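Local structure of ORF59 (Human herpesvirus 8, 3HSL) at residues F10-R15 against L71-G76; V16-L21 against L109-A114; T37-V42 against S85-N90; F97-E102 against V131-S136; G268-G273 against C291-V296. The protein acts as the accessory subunit of the viral DNA polymerase, raising its processivity during lytic replication, probably by sliding along the template with it. All coordinates share one frame; numbering follows the deposited sequence.

Interaction 1: F10-R15 against L71-G76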
# COMPACT_ATOMS: atom_id res chain seq x y z
N PHE A 10 25.03 -19.49 -4.44
CA PHE A 10 23.72 -19.64 -3.79
C PHE A 10 23.89 -20.48 -2.51
O PHE A 10 23.51 -21.65 -2.48
CB PHE A 10 22.85 -20.43 -4.78
CG PHE A 10 21.37 -20.48 -4.46
CD1 PHE A 10 20.47 -19.75 -5.24
CD2 PHE A 10 20.89 -21.24 -3.39
CE1 PHE A 10 19.11 -19.78 -4.95
CE2 PHE A 10 19.53 -21.28 -3.09
CZ PHE A 10 18.63 -20.55 -3.87
N HIS A 11 24.45 -19.90 -1.44
CA HIS A 11 24.69 -20.71 -0.24
C HIS A 11 23.50 -21.37 0.53
O HIS A 11 23.67 -22.47 1.07
CB HIS A 11 25.76 -20.12 0.72
CG HIS A 11 25.46 -18.75 1.23
ND1 HIS A 11 24.57 -18.51 2.26
CD2 HIS A 11 25.92 -17.53 0.85
CE1 HIS A 11 24.50 -17.21 2.49
NE2 HIS A 11 25.31 -16.59 1.65
N TYR A 12 22.33 -20.73 0.58
CA TYR A 12 21.20 -21.31 1.34
C TYR A 12 19.83 -20.79 0.94
O TYR A 12 19.60 -19.59 0.89
CB TYR A 12 21.42 -21.08 2.84
CG TYR A 12 20.41 -21.72 3.78
CD1 TYR A 12 20.54 -23.05 4.16
CD2 TYR A 12 19.33 -21.00 4.28
CE1 TYR A 12 19.63 -23.65 5.02
CE2 TYR A 12 18.41 -21.59 5.14
CZ TYR A 12 18.56 -22.92 5.51
OH TYR A 12 17.67 -23.54 6.36
N GLY A 13 18.93 -21.72 0.66
CA GLY A 13 17.57 -21.39 0.26
C GLY A 13 16.55 -22.18 1.03
O GLY A 13 16.85 -23.23 1.59
N VAL A 14 15.32 -21.68 1.06
CA VAL A 14 14.25 -22.34 1.78
C VAL A 14 12.92 -22.16 1.06
O VAL A 14 12.66 -21.10 0.47
CB VAL A 14 14.18 -21.78 3.23
CG1 VAL A 14 13.73 -20.31 3.23
CG2 VAL A 14 13.26 -22.59 4.08
N ARG A 15 12.08 -23.20 1.09
CA ARG A 15 10.76 -23.17 0.50
C ARG A 15 9.82 -22.82 1.65
O ARG A 15 9.90 -23.41 2.74
CB ARG A 15 10.37 -24.52 -0.10
CG ARG A 15 8.89 -24.61 -0.49
CD ARG A 15 8.47 -26.04 -0.85
NE ARG A 15 7.01 -26.22 -0.90
CZ ARG A 15 6.23 -26.50 0.16
NH1 ARG A 15 6.75 -26.62 1.38
NH2 ARG A 15 4.92 -26.64 -0.01
N LEU A 71 9.19 -23.68 7.20
CA LEU A 71 10.20 -23.68 6.18
C LEU A 71 10.88 -25.02 5.97
O LEU A 71 11.08 -25.79 6.91
CB LEU A 71 11.25 -22.60 6.51
CG LEU A 71 10.83 -21.15 6.82
CD1 LEU A 71 10.27 -21.09 8.24
CD2 LEU A 71 11.99 -20.19 6.76
N THR A 72 11.21 -25.28 4.70
CA THR A 72 11.89 -26.49 4.29
C THR A 72 13.07 -26.06 3.42
O THR A 72 12.88 -25.48 2.36
CB THR A 72 10.95 -27.48 3.54
OG1 THR A 72 9.94 -27.96 4.45
CG2 THR A 72 11.72 -28.68 3.02
N PRO A 73 14.31 -26.36 3.87
CA PRO A 73 15.51 -25.97 3.11
C PRO A 73 15.65 -26.71 1.79
O PRO A 73 15.14 -27.82 1.65
CB PRO A 73 16.66 -26.36 4.06
CG PRO A 73 16.10 -27.36 4.98
CD PRO A 73 14.64 -27.08 5.11
N LEU A 74 16.34 -26.10 0.84
CA LEU A 74 16.55 -26.72 -0.46
C LEU A 74 17.82 -27.55 -0.43
O LEU A 74 18.85 -27.11 0.11
CB LEU A 74 16.62 -25.67 -1.56
CG LEU A 74 15.38 -24.81 -1.77
CD1 LEU A 74 15.62 -23.83 -2.92
CD2 LEU A 74 14.13 -25.69 -2.03
N VAL A 75 17.76 -28.75 -1.01
CA VAL A 75 18.92 -29.65 -1.05
C VAL A 75 20.13 -29.01 -1.73
O VAL A 75 19.98 -28.25 -2.70
CB VAL A 75 18.60 -31.04 -1.69
CG1 VAL A 75 17.58 -31.81 -0.84
CG2 VAL A 75 18.13 -30.91 -3.16
N GLY A 76 21.32 -29.34 -1.21
CA GLY A 76 22.58 -28.82 -1.73
C GLY A 76 23.09 -27.52 -1.13
O GLY A 76 23.90 -26.82 -1.75

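Interaction 2: V16-L21 against L109-A114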
# COMPACT_ATOMS: atom_id res chain seq x y z
N VAL A 16 8.93 -21.86 1.40
CA VAL A 16 7.96 -21.37 2.40
C VAL A 16 6.62 -22.14 2.38
O VAL A 16 5.99 -22.24 1.33
CB VAL A 16 7.71 -19.86 2.17
CG1 VAL A 16 6.71 -19.29 3.18
CG2 VAL A 16 9.04 -19.10 2.23
N ASP A 17 6.21 -22.68 3.52
CA ASP A 17 4.94 -23.43 3.59
C ASP A 17 3.78 -22.42 3.62
O ASP A 17 3.24 -22.08 4.69
CB ASP A 17 4.92 -24.33 4.83
CG ASP A 17 3.67 -25.20 4.90
OD1 ASP A 17 2.65 -24.87 4.26
OD2 ASP A 17 3.71 -26.23 5.61
N VAL A 18 3.40 -21.95 2.43
CA VAL A 18 2.34 -20.94 2.31
C VAL A 18 0.98 -21.39 2.82
O VAL A 18 0.18 -20.57 3.25
CB VAL A 18 2.25 -20.34 0.91
CG1 VAL A 18 3.55 -19.61 0.59
CG2 VAL A 18 1.95 -21.41 -0.12
N THR A 19 0.75 -22.70 2.76
CA THR A 19 -0.50 -23.31 3.21
C THR A 19 -0.64 -23.11 4.72
O THR A 19 -1.74 -22.90 5.24
CB THR A 19 -0.51 -24.82 2.89
OG1 THR A 19 -0.27 -25.01 1.48
CG2 THR A 19 -1.83 -25.45 3.28
N LEU A 20 0.50 -23.20 5.42
CA LEU A 20 0.56 -23.02 6.85
C LEU A 20 0.41 -21.55 7.17
O LEU A 20 -0.26 -21.19 8.14
CB LEU A 20 1.90 -23.54 7.39
CG LEU A 20 2.31 -23.20 8.83
CD1 LEU A 20 1.26 -23.61 9.87
CD2 LEU A 20 3.63 -23.87 9.14
N LEU A 21 1.03 -20.70 6.36
CA LEU A 21 0.92 -19.29 6.60
C LEU A 21 -0.51 -18.79 6.40
O LEU A 21 -0.94 -17.84 7.04
CB LEU A 21 1.92 -18.50 5.78
CG LEU A 21 3.40 -18.80 6.02
CD1 LEU A 21 4.20 -17.80 5.23
CD2 LEU A 21 3.80 -18.72 7.50
N LEU A 109 0.35 -18.88 -4.46
CA LEU A 109 0.41 -20.28 -4.84
C LEU A 109 1.61 -20.97 -4.22
O LEU A 109 1.48 -22.07 -3.71
CB LEU A 109 0.50 -20.34 -6.37
CG LEU A 109 -0.10 -21.56 -7.05
CD1 LEU A 109 -1.58 -21.52 -6.74
CD2 LEU A 109 0.10 -21.49 -8.54
N ASP A 110 2.77 -20.31 -4.27
CA ASP A 110 4.05 -20.79 -3.72
C ASP A 110 5.02 -19.65 -3.42
O ASP A 110 4.87 -18.57 -3.97
CB ASP A 110 4.67 -21.80 -4.68
CG ASP A 110 3.91 -23.10 -4.69
OD1 ASP A 110 3.42 -23.46 -3.57
OD2 ASP A 110 3.80 -23.78 -5.77
N ALA A 111 6.00 -19.89 -2.56
CA ALA A 111 6.99 -18.88 -2.19
C ALA A 111 8.28 -19.50 -1.67
O ALA A 111 8.27 -20.58 -1.08
CB ALA A 111 6.42 -17.93 -1.14
N GLY A 112 9.39 -18.81 -1.90
CA GLY A 112 10.70 -19.29 -1.47
C GLY A 112 11.63 -18.13 -1.17
O GLY A 112 11.46 -17.04 -1.71
N ILE A 113 12.61 -18.36 -0.30
CA ILE A 113 13.55 -17.31 0.07
C ILE A 113 14.94 -17.90 -0.04
O ILE A 113 15.23 -18.96 0.51
CB ILE A 113 13.35 -16.79 1.51
CG1 ILE A 113 11.88 -16.55 1.84
CG2 ILE A 113 14.14 -15.51 1.73
CD1 ILE A 113 11.69 -16.11 3.26
N ALA A 114 15.81 -17.21 -0.76
CA ALA A 114 17.15 -17.70 -0.95
C ALA A 114 18.13 -16.69 -0.43
O ALA A 114 17.82 -15.50 -0.38
CB ALA A 114 17.39 -17.95 -2.41

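Interaction 3: T37-V42 against S85-N90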
# COMPACT_ATOMS: atom_id res chain seq x y z
N THR A 37 7.48 -1.79 8.80
CA THR A 37 8.84 -1.27 8.95
C THR A 37 9.74 -2.21 9.73
O THR A 37 10.84 -1.82 10.15
CB THR A 37 8.76 -0.01 9.81
OG1 THR A 37 8.15 1.02 9.04
CG2 THR A 37 10.16 0.46 10.25
N GLY A 38 9.29 -3.44 9.91
CA GLY A 38 10.05 -4.39 10.67
C GLY A 38 11.19 -5.08 9.98
O GLY A 38 11.63 -4.69 8.89
N VAL A 39 11.66 -6.13 10.65
CA VAL A 39 12.75 -6.96 10.20
C VAL A 39 12.27 -8.38 10.09
O VAL A 39 11.60 -8.87 10.99
CB VAL A 39 13.90 -6.91 11.22
CG1 VAL A 39 15.00 -7.88 10.87
CG2 VAL A 39 14.46 -5.49 11.32
N VAL A 40 12.61 -9.06 8.99
CA VAL A 40 12.23 -10.45 8.80
C VAL A 40 13.48 -11.28 9.08
O VAL A 40 14.60 -10.88 8.70
CB VAL A 40 11.75 -10.77 7.37
CG1 VAL A 40 11.35 -12.25 7.26
CG2 VAL A 40 10.58 -9.90 6.98
N GLN A 41 13.30 -12.42 9.75
CA GLN A 41 14.41 -13.29 10.08
C GLN A 41 14.15 -14.75 9.79
O GLN A 41 13.01 -15.24 9.93
CB GLN A 41 14.72 -13.21 11.57
CG GLN A 41 15.12 -11.85 12.07
CD GLN A 41 15.31 -11.80 13.57
OE1 GLN A 41 14.58 -12.46 14.33
NE2 GLN A 41 16.29 -11.02 14.01
N VAL A 42 15.24 -15.43 9.40
CA VAL A 42 15.26 -16.86 9.14
C VAL A 42 16.39 -17.35 10.02
O VAL A 42 17.56 -17.06 9.77
CB VAL A 42 15.47 -17.19 7.66
CG1 VAL A 42 15.71 -18.69 7.50
CG2 VAL A 42 14.25 -16.74 6.85
N SER A 85 21.13 -17.81 10.63
CA SER A 85 20.64 -16.51 11.10
C SER A 85 20.71 -15.41 10.04
O SER A 85 21.76 -14.79 9.83
CB SER A 85 21.40 -16.08 12.36
OG SER A 85 20.84 -14.89 12.91
N PHE A 86 19.60 -15.17 9.36
CA PHE A 86 19.54 -14.13 8.32
C PHE A 86 18.51 -13.10 8.73
O PHE A 86 17.35 -13.43 8.96
CB PHE A 86 19.23 -14.74 6.96
CG PHE A 86 20.25 -15.73 6.51
CD1 PHE A 86 21.48 -15.30 6.01
CD2 PHE A 86 19.99 -17.10 6.58
CE1 PHE A 86 22.46 -16.21 5.58
CE2 PHE A 86 20.96 -18.03 6.15
CZ PHE A 86 22.20 -17.58 5.65
N SER A 87 18.95 -11.85 8.83
CA SER A 87 18.09 -10.76 9.30
C SER A 87 18.06 -9.52 8.38
O SER A 87 19.04 -8.78 8.27
CB SER A 87 18.58 -10.40 10.70
OG SER A 87 17.80 -9.41 11.28
N PHE A 88 16.91 -9.30 7.72
CA PHE A 88 16.71 -8.19 6.77
C PHE A 88 15.41 -7.44 7.01
O PHE A 88 14.54 -7.91 7.74
CB PHE A 88 16.75 -8.74 5.35
CG PHE A 88 15.83 -9.89 5.14
CD1 PHE A 88 14.58 -9.71 4.58
CD2 PHE A 88 16.22 -11.18 5.52
CE1 PHE A 88 13.70 -10.80 4.38
CE2 PHE A 88 15.37 -12.28 5.34
CZ PHE A 88 14.10 -12.08 4.76
N ARG A 89 15.26 -6.27 6.39
CA ARG A 89 14.05 -5.49 6.61
C ARG A 89 12.94 -6.01 5.72
O ARG A 89 13.24 -6.35 4.57
CB ARG A 89 14.37 -4.00 6.39
CG ARG A 89 15.06 -3.70 5.09
CD ARG A 89 15.49 -2.24 4.90
NE ARG A 89 16.51 -1.79 5.85
CZ ARG A 89 17.23 -0.65 5.72
NH1 ARG A 89 17.04 0.16 4.68
NH2 ARG A 89 18.14 -0.32 6.63
N ASN A 90 11.68 -6.11 6.18
CA ASN A 90 10.69 -6.62 5.20
C ASN A 90 10.30 -5.64 4.12
O ASN A 90 9.82 -6.05 3.08
CB ASN A 90 9.50 -7.51 5.68
CG ASN A 90 8.58 -6.82 6.61
OD1 ASN A 90 8.98 -5.87 7.25
ND2 ASN A 90 7.34 -7.28 6.69

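Interaction 4: F97-E102 against V131-S136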
# COMPACT_ATOMS: atom_id res chain seq x y z
N PHE A 97 7.65 -3.44 -1.72
CA PHE A 97 7.78 -4.86 -1.50
C PHE A 97 7.90 -5.10 0.00
O PHE A 97 8.83 -4.63 0.65
CB PHE A 97 8.89 -5.55 -2.28
CG PHE A 97 8.78 -7.06 -2.19
CD1 PHE A 97 8.00 -7.76 -3.10
CD2 PHE A 97 9.45 -7.77 -1.20
CE1 PHE A 97 7.89 -9.16 -3.02
CE2 PHE A 97 9.35 -9.14 -1.11
CZ PHE A 97 8.57 -9.85 -2.02
N THR A 98 6.93 -5.84 0.54
CA THR A 98 6.90 -6.16 1.94
C THR A 98 6.87 -7.68 2.02
O THR A 98 5.85 -8.32 1.73
CB THR A 98 5.70 -5.48 2.61
OG1 THR A 98 5.85 -4.06 2.47
CG2 THR A 98 5.62 -5.81 4.06
N HIS A 99 8.00 -8.25 2.40
CA HIS A 99 8.08 -9.70 2.47
C HIS A 99 6.83 -10.37 3.06
O HIS A 99 6.14 -11.12 2.35
CB HIS A 99 9.36 -10.15 3.15
CG HIS A 99 10.59 -9.85 2.36
ND1 HIS A 99 11.18 -8.60 2.34
CD2 HIS A 99 11.35 -10.64 1.57
CE1 HIS A 99 12.26 -8.64 1.57
NE2 HIS A 99 12.38 -9.86 1.08
N THR A 100 6.55 -10.10 4.34
CA THR A 100 5.41 -10.72 5.00
C THR A 100 4.08 -10.44 4.31
O THR A 100 3.16 -11.27 4.36
CB THR A 100 5.30 -10.31 6.49
OG1 THR A 100 5.07 -8.90 6.61
CG2 THR A 100 6.57 -10.73 7.29
N ARG A 101 3.95 -9.27 3.68
CA ARG A 101 2.69 -8.95 3.03
C ARG A 101 2.43 -9.95 1.92
O ARG A 101 1.32 -10.45 1.77
CB ARG A 101 2.72 -7.58 2.39
CG ARG A 101 1.36 -7.12 1.99
CD ARG A 101 1.41 -6.33 0.73
NE ARG A 101 0.10 -5.79 0.42
CZ ARG A 101 -0.37 -5.66 -0.83
NH1 ARG A 101 0.38 -6.05 -1.85
NH2 ARG A 101 -1.58 -5.16 -1.05
N GLU A 102 3.48 -10.23 1.15
CA GLU A 102 3.43 -11.16 0.02
C GLU A 102 3.53 -12.61 0.47
O GLU A 102 2.97 -13.48 -0.17
CB GLU A 102 4.56 -10.85 -0.96
CG GLU A 102 4.62 -9.40 -1.41
CD GLU A 102 3.35 -8.94 -2.08
OE1 GLU A 102 2.81 -9.72 -2.91
OE2 GLU A 102 2.88 -7.82 -1.77
N VAL A 131 19.34 -11.38 -0.38
CA VAL A 131 18.11 -12.15 -0.17
C VAL A 131 17.23 -12.13 -1.41
O VAL A 131 16.98 -11.06 -1.97
CB VAL A 131 17.16 -11.51 0.85
CG1 VAL A 131 16.18 -12.54 1.35
CG2 VAL A 131 17.88 -11.01 2.03
N ARG A 132 16.76 -13.30 -1.85
CA ARG A 132 15.79 -13.37 -2.94
C ARG A 132 14.53 -14.03 -2.46
O ARG A 132 14.57 -15.11 -1.85
CB ARG A 132 16.19 -14.20 -4.15
CG ARG A 132 16.93 -13.58 -5.29
CD ARG A 132 16.63 -14.53 -6.46
NE ARG A 132 16.82 -15.93 -6.04
CZ ARG A 132 16.51 -17.01 -6.75
NH1 ARG A 132 15.98 -16.89 -7.96
NH2 ARG A 132 16.73 -18.23 -6.25
N THR A 133 13.40 -13.39 -2.74
CA THR A 133 12.13 -13.95 -2.38
C THR A 133 11.41 -14.07 -3.69
O THR A 133 11.34 -13.12 -4.49
CB THR A 133 11.35 -13.07 -1.38
OG1 THR A 133 12.11 -12.95 -0.17
CG2 THR A 133 9.99 -13.66 -1.06
N THR A 134 10.88 -15.26 -3.93
CA THR A 134 10.16 -15.53 -5.12
C THR A 134 8.75 -15.82 -4.71
O THR A 134 8.54 -16.70 -3.87
CB THR A 134 10.74 -16.75 -5.84
OG1 THR A 134 12.04 -16.40 -6.32
CG2 THR A 134 9.87 -17.15 -7.03
N ILE A 135 7.81 -15.08 -5.29
CA ILE A 135 6.39 -15.29 -5.03
C ILE A 135 5.69 -15.72 -6.35
O ILE A 135 5.97 -15.16 -7.42
CB ILE A 135 5.69 -14.02 -4.43
CG1 ILE A 135 6.42 -13.48 -3.18
CG2 ILE A 135 4.22 -14.30 -4.15
CD1 ILE A 135 6.50 -14.42 -1.95
N SER A 136 4.79 -16.71 -6.25
CA SER A 136 4.04 -17.22 -7.39
C SER A 136 2.58 -17.08 -7.01
O SER A 136 2.15 -17.67 -6.03
CB SER A 136 4.38 -18.67 -7.67
OG SER A 136 5.76 -18.81 -7.94

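Interaction 5: G268-G273 against C291-V296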
# COMPACT_ATOMS: atom_id res chain seq x y z
N GLY A 268 -9.85 -14.83 18.44
CA GLY A 268 -9.89 -16.23 18.03
C GLY A 268 -8.50 -16.83 18.05
O GLY A 268 -8.30 -17.95 17.57
N TRP A 269 -7.54 -16.09 18.61
CA TRP A 269 -6.15 -16.54 18.67
C TRP A 269 -5.37 -16.27 19.96
O TRP A 269 -5.03 -17.20 20.69
CB TRP A 269 -5.37 -15.95 17.49
CG TRP A 269 -5.76 -16.55 16.19
CD1 TRP A 269 -6.87 -16.27 15.45
CD2 TRP A 269 -5.03 -17.54 15.47
NE1 TRP A 269 -6.88 -17.03 14.31
CE2 TRP A 269 -5.76 -17.82 14.30
CE3 TRP A 269 -3.83 -18.22 15.70
CZ2 TRP A 269 -5.33 -18.75 13.36
CZ3 TRP A 269 -3.41 -19.14 14.78
CH2 TRP A 269 -4.15 -19.40 13.61
N PHE A 270 -5.09 -15.00 20.23
CA PHE A 270 -4.32 -14.63 21.41
C PHE A 270 -5.03 -13.62 22.28
O PHE A 270 -5.89 -12.88 21.81
CB PHE A 270 -2.95 -14.03 21.02
CG PHE A 270 -2.08 -14.97 20.25
CD1 PHE A 270 -1.42 -16.01 20.89
CD2 PHE A 270 -1.90 -14.80 18.88
CE1 PHE A 270 -0.61 -16.88 20.18
CE2 PHE A 270 -1.09 -15.67 18.15
CZ PHE A 270 -0.44 -16.71 18.80
N THR A 271 -4.63 -13.63 23.55
CA THR A 271 -5.13 -12.72 24.58
C THR A 271 -3.88 -12.35 25.41
O THR A 271 -3.05 -13.21 25.70
CB THR A 271 -6.24 -13.37 25.44
OG1 THR A 271 -6.82 -12.38 26.29
CG2 THR A 271 -5.71 -14.54 26.28
N PRO A 272 -3.74 -11.06 25.78
CA PRO A 272 -2.58 -10.55 26.51
C PRO A 272 -2.30 -11.15 27.87
O PRO A 272 -3.20 -11.40 28.66
CB PRO A 272 -2.90 -9.06 26.68
CG PRO A 272 -3.88 -8.74 25.65
CD PRO A 272 -4.71 -9.98 25.52
N GLY A 273 -1.01 -11.35 28.12
CA GLY A 273 -0.52 -11.86 29.39
C GLY A 273 0.72 -11.04 29.69
O GLY A 273 1.50 -10.74 28.78
N CYS A 291 -6.82 -23.35 19.43
CA CYS A 291 -6.12 -24.61 19.25
C CYS A 291 -5.30 -24.76 17.96
O CYS A 291 -4.87 -25.87 17.62
CB CYS A 291 -7.17 -25.71 19.36
SG CYS A 291 -6.55 -27.34 19.02
N GLN A 292 -5.07 -23.68 17.22
CA GLN A 292 -4.28 -23.84 15.99
C GLN A 292 -3.07 -22.92 15.86
O GLN A 292 -2.58 -22.67 14.75
CB GLN A 292 -5.15 -23.96 14.72
CG GLN A 292 -6.18 -22.86 14.43
CD GLN A 292 -7.08 -23.21 13.21
OE1 GLN A 292 -6.75 -24.05 12.37
NE2 GLN A 292 -8.23 -22.54 13.13
N SER A 293 -2.61 -22.42 17.01
CA SER A 293 -1.44 -21.53 17.08
C SER A 293 -0.18 -22.16 17.73
O SER A 293 0.62 -21.45 18.34
CB SER A 293 -1.80 -20.18 17.74
OG SER A 293 -2.33 -20.32 19.04
N GLY A 294 -0.02 -23.48 17.58
CA GLY A 294 1.13 -24.23 18.12
C GLY A 294 2.50 -23.82 17.57
O GLY A 294 3.50 -23.77 18.29
N ASP A 295 2.56 -23.52 16.28
CA ASP A 295 3.81 -23.12 15.65
C ASP A 295 4.02 -21.61 15.78
O ASP A 295 4.90 -21.06 15.11
CB ASP A 295 3.76 -23.44 14.15
CG ASP A 295 3.55 -24.91 13.85
OD1 ASP A 295 3.82 -25.77 14.73
OD2 ASP A 295 3.11 -25.20 12.72
N VAL A 296 3.25 -20.94 16.63
CA VAL A 296 3.37 -19.49 16.70
C VAL A 296 3.47 -18.87 18.09
O VAL A 296 2.77 -19.27 19.03
CB VAL A 296 2.13 -18.84 16.00
CG1 VAL A 296 2.26 -17.35 15.94
CG2 VAL A 296 1.94 -19.39 14.61

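Interaction 1: F10-R15 against L71-G76
Val-14 and Arg-15 pair with Pro-73 and Thr-72 in a short antiparallel beta ladder at one margin of a five-stranded antiparallel sheet. The strands are well twisted, with N-to-C directions 138° apart. Three backbone bonds hold them: Arg-15 N donates to Thr-72 O over 2.7 Å, Thr-72 N returns a bond to Arg-15 O at 3.0 Å, and Leu-74 N reaches Gly-13 O, also at 3.0 Å.

Pro-73 stands opposite Val-14 in a non-hydrogen-bonded pair, where no N-H is needed across the ladder, so its ring costs no bond here. Its CB lies 3.8 Å from Tyr-12 OH, the tyrosine and proline side chains running side by side. Although Tyr-12 starts out away from the second segment, its CG stands anti to the backbone N (chi1 -175°) and the end of the ring comes back beside the proline; its hydroxyl is satisfied by the carbonyl of Ala-46. Val-14 and Leu-71 form a small apolar patch, with Val-14 CG1 3.9 Å from Leu-71 CD2. Leu-74 CG lies 4.0 Å from Gly-13 C; glycine suits the place because Leu-74 CD1 and the Phe-10 ring crowd the position a side chain would take. On the face bearing Arg-15 and Thr-72, polar side chains suit the exposure to solvent, while the arginine CB passes 3.6 Å from Thr-72 O.

Strand 12-16 is bonded on its other margin to strand 108-116, through Tyr-12 with Phe-115 and Val-14 with Ile-113, while Pro-49 and Leu-51 of strand 49-56 pack on Leu-71.

Interaction 2: V16-L21 against L109-A114
Val-16 and Val-18 both pack against the methyl group of Ala-111 at a strand-to-helix junction, where strand 12-16 leaves strand 108-116 and helix 18-35 begins. Val-16 CB stands 4.0 Å from Ala-111 CB, and Val-18 CG1 comes to 3.7 Å from that same methyl carbon. The small alanine side chain leaves room for both valines.

The CG2 branches of the two valines diverge along the strand. Val-16 CG2, anti to the carbonyl carbon while CG1 stands anti to the backbone N (chi1 -180°), meets Ile-113 CG1 at 3.8 Å, the two branched side chains crossing obliquely. Val-18 CG2 turns the other way and lies 3.7 Å from Leu-109 O, near the classic bulge at which Leu-109 and Asp-110 together face Ser-136. Leu-103 of helix 99-103 also touches Ala-111, extending the apolar cluster.

One backbone bond joins the segments, Val-16 N to Ala-111 O at 2.9 Å. Beyond it the chain bends through an inverse gamma turn centred on Asp-17 and the first segment departs from the sheet.

Aspartate suits this N-cap place: it offers a short acceptor arm to the amides of the first helical turn, and its negative charge is probably favoured at a helix N-terminus. Asp-17 OD1 accepts from Leu-20 N over 3.0 Å, the amide approaching from above the carboxylate plane.

Interaction 3: T37-V42 against S85-N90
Val-40 with Phe-88 and Val-42 with Phe-86 are the hydrogen-bonded pairs of an antiparallel beta ladder between strand 39-43 and strand 83-89, which lies at the margin of its sheet within this chain. The strand directions are 161° apart. Five backbone bonds run across, among them Phe-86 N to Val-42 O at 2.8 Å and Val-42 N to Phe-86 O at 2.9 Å; Asn-90 N closes the end on Gly-38 O at 3.1 Å.

The two faces differ in chemistry. Gln-41 and Ser-87 share one, with Gln-41 NE2 3.5 Å from Ser-87 OG; the hydroxyl is bonded to the carbonyl of Gln-152. Arg-89 extends away to a salt bridge with Asp-151. The other face is largely apolar and packs on Leu-51, Pro-49 and Phe-115, with His-99 edge-to-face against Phe-88. Its beta-branched valines favour the extended backbone, and Phe-86 stacks on Phe-115. Phe-88 CG sits between the backbone N and carbonyl carbon (chi1 52°), which folds the ring over the neighbouring strand, CE1 coming 3.6 Å from Val-40 CB. Val-40 O, while accepting from Phe-88 N at 3.0 Å, lies 3.6 Å above one face of the Phe-88 ring, offset toward its rim.

Interaction 4: F97-E102 against V131-S136
His-99 faces Thr-133 and Glu-102 faces Ile-135 where the short helix 99-103 rests on strand 130-137, their CA atoms 7.6 Å and 7.2 Å apart. No clear hydrogen bond crosses at that spacing; side chains make the contact. The strand's alternation turns Thr-133 and Ile-135 toward the helix, with the intervening Thr-134 pointing away.

Thr-133 OG1 lies in the plane of the His-99 ring, at its edge, 3.0 Å from CD2. Phe-97 CZ reaches Thr-133 CG2 at 4.2 Å, also edge-on, and Phe-97 CE2 lies 3.6 Å over the centre of the imidazole. His-146 of strand 143-149 stacks on Phe-97. Glu-102 contributes aliphatic carbon: its CB is 3.9 Å from Ile-135 CG1, and the bend at chi2 (-59°) swings the carboxylate aside, where OE1 bonds to Tyr-137 OH.

Gly-96 of the second subunit packs against Arg-101 and Glu-102, placing the helix beside the dimer contact. His-99 ND1 is bonded to Asn-90 O, which, with Phe-97 over the ring face, would limit the ring's rotation. Aliphatic and ring-edge contacts thus carry the interface, and with His-99 ND1 and Glu-102 OE1 already satisfied, these buried polar atoms can lie in a largely apolar setting.

Interaction 5: G268-G273 against C291-V296
Trp-269 and Phe-270 push their rings against Ser-293 and its neighbours in the loop that leads into strand 296-302. Apolar packing on the rings comes first. Ser-293 CB lies at the indole edge, near its plane, 3.5 Å from Trp-269 CE3, and the same carbon is 3.9 Å from Phe-270 CZ. A small residue suits this place, since one methylene has to fit against two large rings. Phe-270 CZ presents its edge to Val-296 CG1 at 4.0 Å, the side chains crossing at about a right angle; the valine CG1 reaches it by standing anti to the backbone N (chi1 -175°).

Packing on more polar groups follows. Trp-269 CZ3 approaches Gln-292 O at 3.6 Å, obliquely, and CH2 touches Gln-292 CG at 4.1 Å. The glutamine amide plane is within 4° of parallel to the indole, although it is the aliphatic CG that makes the contact.

Hydrogen bonding across the contact is absent. Within the loop, Val-296 N bonds to Ser-293 O at 3.2 Å, and Asp-295 is also bonded to Lys-68.

In the fold, Arg-26 and Val-27 of helix 18-35 pack on Trp-269, and Ile-24 on Val-296, so the helix lies against both partners. Two textbook motifs meet here: a classic beta bulge, in which Trp-269 and Phe-270 both face Val-266, and a type I turn from Ser-293 to Val-296.

How the interactions relate
Interactions 1, 2 and 4 all reach one antiparallel sheet. Interactions 2 and 4 have centres about 9 Å apart and share the pairing of strands 108-116 and 130-137, with Ala-111 packed on Ile-135; interaction 1 joins them from the other side, its centre about 12 Å from that of interaction 2, through Val-14 and Ile-113. Interaction 3 belongs to a different set of strands. Its centre lies about 12 Å from that of interaction 4, to which Asn-90 and His-99 tie it, and Phe-86 meets His-11 and Tyr-12 of interaction 1. Interaction 5 stands apart, its centre about 21 to 28 Å from the others, yet Leu-20 of interaction 2 touches its Asp-295.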